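Local coordinates for gluconate kinase (Lactobacillus acidophilus, PDB 3LL3), which probably phosphorylates gluconate or a related sugar with ATP, as a member of the FGGY carbohydrate kinase family, and can bind D-xylulose, at residues Y280-Y283 and H289-L292. Numbering follows the deposited sequence.
Sequences YFCY and HYLL. With XUL (D-xylulose), chain E.
The ring of Phe281 meets Leu291 at its edge, where the backbone O of Leu291 sits in the ring plane 3.4 Å from Phe281 CE1, while one face is taken by the ring of Tyr283, whose CE2 stands over its centre. Tyr283 receives Phe281 CD1 over its own ring centre in return; the two rings, from residues two apart on one strand, lie nearly parallel and offset, face against face. Leu291 packs against the Phe281 ring: with its CG anti to the backbone N (chi1 -176°), CG and CD2 both come 3.9 Å from Phe281 CE1. D-xylulose reaches both rings: its O2 comes to the edge of Tyr283, near the hydroxyl, and its O1 lies 3.4 Å from Phe281 CE2; Arg344, Asp239, His81 and Met80 hydrogen-bond the sugar. The example shows how a beta hairpin, here strands 281-284 and 289-296 at one margin of the C-terminal domain's sheet, can present aromatic side chains to a bound sugar. Tyr283 and Leu291 form an antiparallel hydrogen-bonded pair: Tyr283 N reaches Leu291 O at 2.8 Å almost in line (174°), whereas Leu291 N meets Tyr283 O from well above the carbonyl plane. Across the non-hydrogen-bonded pair on the opposite face, Leu292 CD2 packs 3.6 Å from Cys282 CB and beside the ring of Tyr280, and Cys282 SG, itself hydrogen-bonded elsewhere, lies obliquely 5.4 Å from the centroid of the Tyr290 ring, whose hydroxyl bonds Lys287 O in the connecting turn.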
loop_
_atom_site.group_PDB
_atom_site.type_symbol
_atom_site.label_atom_id
_atom_site.label_comp_id
_atom_site.label_asym_id
_atom_site.label_seq_id
_atom_site.Cartn_x
_atom_site.Cartn_y
_atom_site.Cartn_z
ATOM N N TYR A 280 -11.413 -2.352 -23.356
ATOM C CA TYR A 280 -10.425 -2.873 -24.301
ATOM C C TYR A 280 -10.688 -2.312 -25.693
ATOM O O TYR A 280 -11.825 -1.958 -26.015
ATOM C CB TYR A 280 -10.411 -4.423 -24.333
ATOM C CG TYR A 280 -11.727 -5.054 -24.730
ATOM C CD1 TYR A 280 -12.132 -5.094 -26.062
ATOM C CD2 TYR A 280 -12.563 -5.622 -23.774
ATOM C CE1 TYR A 280 -13.347 -5.671 -26.430
ATOM C CE2 TYR A 280 -13.774 -6.200 -24.124
ATOM C CZ TYR A 280 -14.166 -6.218 -25.450
ATOM O OH TYR A 280 -15.367 -6.785 -25.801
ATOM N N PHE A 281 -9.648 -2.223 -26.519
ATOM C CA PHE A 281 -9.839 -1.681 -27.846
ATOM C C PHE A 281 -10.333 -2.775 -28.777
ATOM O O PHE A 281 -10.173 -3.967 -28.492
ATOM C CB PHE A 281 -8.552 -1.032 -28.385
ATOM C CG PHE A 281 -7.370 -2.001 -28.557
ATOM C CD1 PHE A 281 -7.414 -3.031 -29.490
ATOM C CD2 PHE A 281 -6.214 -1.841 -27.813
ATOM C CE1 PHE A 281 -6.334 -3.885 -29.677
ATOM C CE2 PHE A 281 -5.119 -2.702 -27.981
ATOM C CZ PHE A 281 -5.183 -3.723 -28.918
ATOM N N CYS A 282 -10.931 -2.366 -29.885
ATOM C CA CYS A 282 -11.242 -3.284 -30.978
ATOM C C CYS A 282 -10.768 -2.651 -32.286
ATOM O O CYS A 282 -11.353 -1.662 -32.748
ATOM C CB CYS A 282 -12.734 -3.617 -31.017
ATOM S SG CYS A 282 -13.291 -4.577 -32.466
ATOM N N TYR A 283 -9.682 -3.193 -32.842
ATOM C CA TYR A 283 -9.033 -2.652 -34.043
ATOM C C TYR A 283 -9.177 -3.654 -35.186
ATOM O O TYR A 283 -8.530 -4.721 -35.174
ATOM C CB TYR A 283 -7.527 -2.404 -33.834
ATOM C CG TYR A 283 -7.151 -1.441 -32.720
ATOM C CD1 TYR A 283 -8.019 -0.425 -32.319
ATOM C CD2 TYR A 283 -5.904 -1.522 -32.097
ATOM C CE1 TYR A 283 -7.665 0.466 -31.318
ATOM C CE2 TYR A 283 -5.546 -0.643 -31.082
ATOM C CZ TYR A 283 -6.434 0.352 -30.701
ATOM O OH TYR A 283 -6.095 1.242 -29.710
ATOM N N HIS A 289 -11.565 -10.351 -39.245
ATOM C CA HIS A 289 -10.551 -10.414 -38.193
ATOM C C HIS A 289 -10.473 -9.062 -37.472
ATOM O O HIS A 289 -10.213 -8.034 -38.102
ATOM C CB HIS A 289 -9.168 -10.795 -38.758
ATOM C CG HIS A 289 -9.132 -12.135 -39.426
ATOM N ND1 HIS A 289 -9.575 -12.333 -40.717
ATOM C CD2 HIS A 289 -8.706 -13.342 -38.986
ATOM C CE1 HIS A 289 -9.423 -13.606 -41.043
ATOM N NE2 HIS A 289 -8.903 -14.242 -40.006
ATOM N N TYR A 290 -10.694 -9.090 -36.158
ATOM C CA TYR A 290 -10.700 -7.902 -35.312
ATOM C C TYR A 290 -9.778 -8.110 -34.114
ATOM O O TYR A 290 -9.890 -9.101 -33.402
ATOM C CB TYR A 290 -12.143 -7.572 -34.867
ATOM C CG TYR A 290 -13.011 -7.336 -36.079
ATOM C CD1 TYR A 290 -13.498 -8.405 -36.824
ATOM C CD2 TYR A 290 -13.271 -6.048 -36.533
ATOM C CE1 TYR A 290 -14.263 -8.199 -37.963
ATOM C CE2 TYR A 290 -14.029 -5.833 -37.684
ATOM C CZ TYR A 290 -14.522 -6.913 -38.390
ATOM O OH TYR A 290 -15.272 -6.706 -39.531
ATOM N N LEU A 291 -8.865 -7.167 -33.906
ATOM C CA LEU A 291 -7.894 -7.271 -32.832
ATOM C C LEU A 291 -8.440 -6.636 -31.566
ATOM O O LEU A 291 -8.683 -5.418 -31.516
ATOM C CB LEU A 291 -6.562 -6.628 -33.237
ATOM C CG LEU A 291 -5.420 -6.754 -32.215
ATOM C CD1 LEU A 291 -4.817 -8.159 -32.243
ATOM C CD2 LEU A 291 -4.344 -5.712 -32.542
ATOM N N LEU A 292 -8.680 -7.468 -30.557
ATOM C CA LEU A 292 -9.098 -6.983 -29.256
ATOM C C LEU A 292 -7.899 -6.943 -28.340
ATOM O O LEU A 292 -7.061 -7.839 -28.362
ATOM C CB LEU A 292 -10.169 -7.886 -28.646
ATOM C CG LEU A 292 -11.355 -8.274 -29.534
ATOM C CD1 LEU A 292 -12.326 -9.157 -28.734
ATOM C CD2 LEU A 292 -12.064 -7.040 -30.082
HETATM C C1 XUL E . -1.418 -0.863 -29.320
HETATM C C2 XUL E . -1.595 0.478 -28.587
HETATM C C3 XUL E . -0.353 1.323 -28.188
HETATM C C4 XUL E . 0.976 0.915 -28.853
HETATM C C5 XUL E . 1.056 1.266 -30.351
HETATM O O1 XUL E . -1.858 -1.918 -28.498
HETATM O O2 XUL E . -2.706 0.841 -28.283
HETATM O O3 XUL E . -0.149 1.222 -26.801
HETATM O O4 XUL E . 2.010 1.589 -28.173
HETATM O O5 XUL E . 2.392 1.384 -30.777
#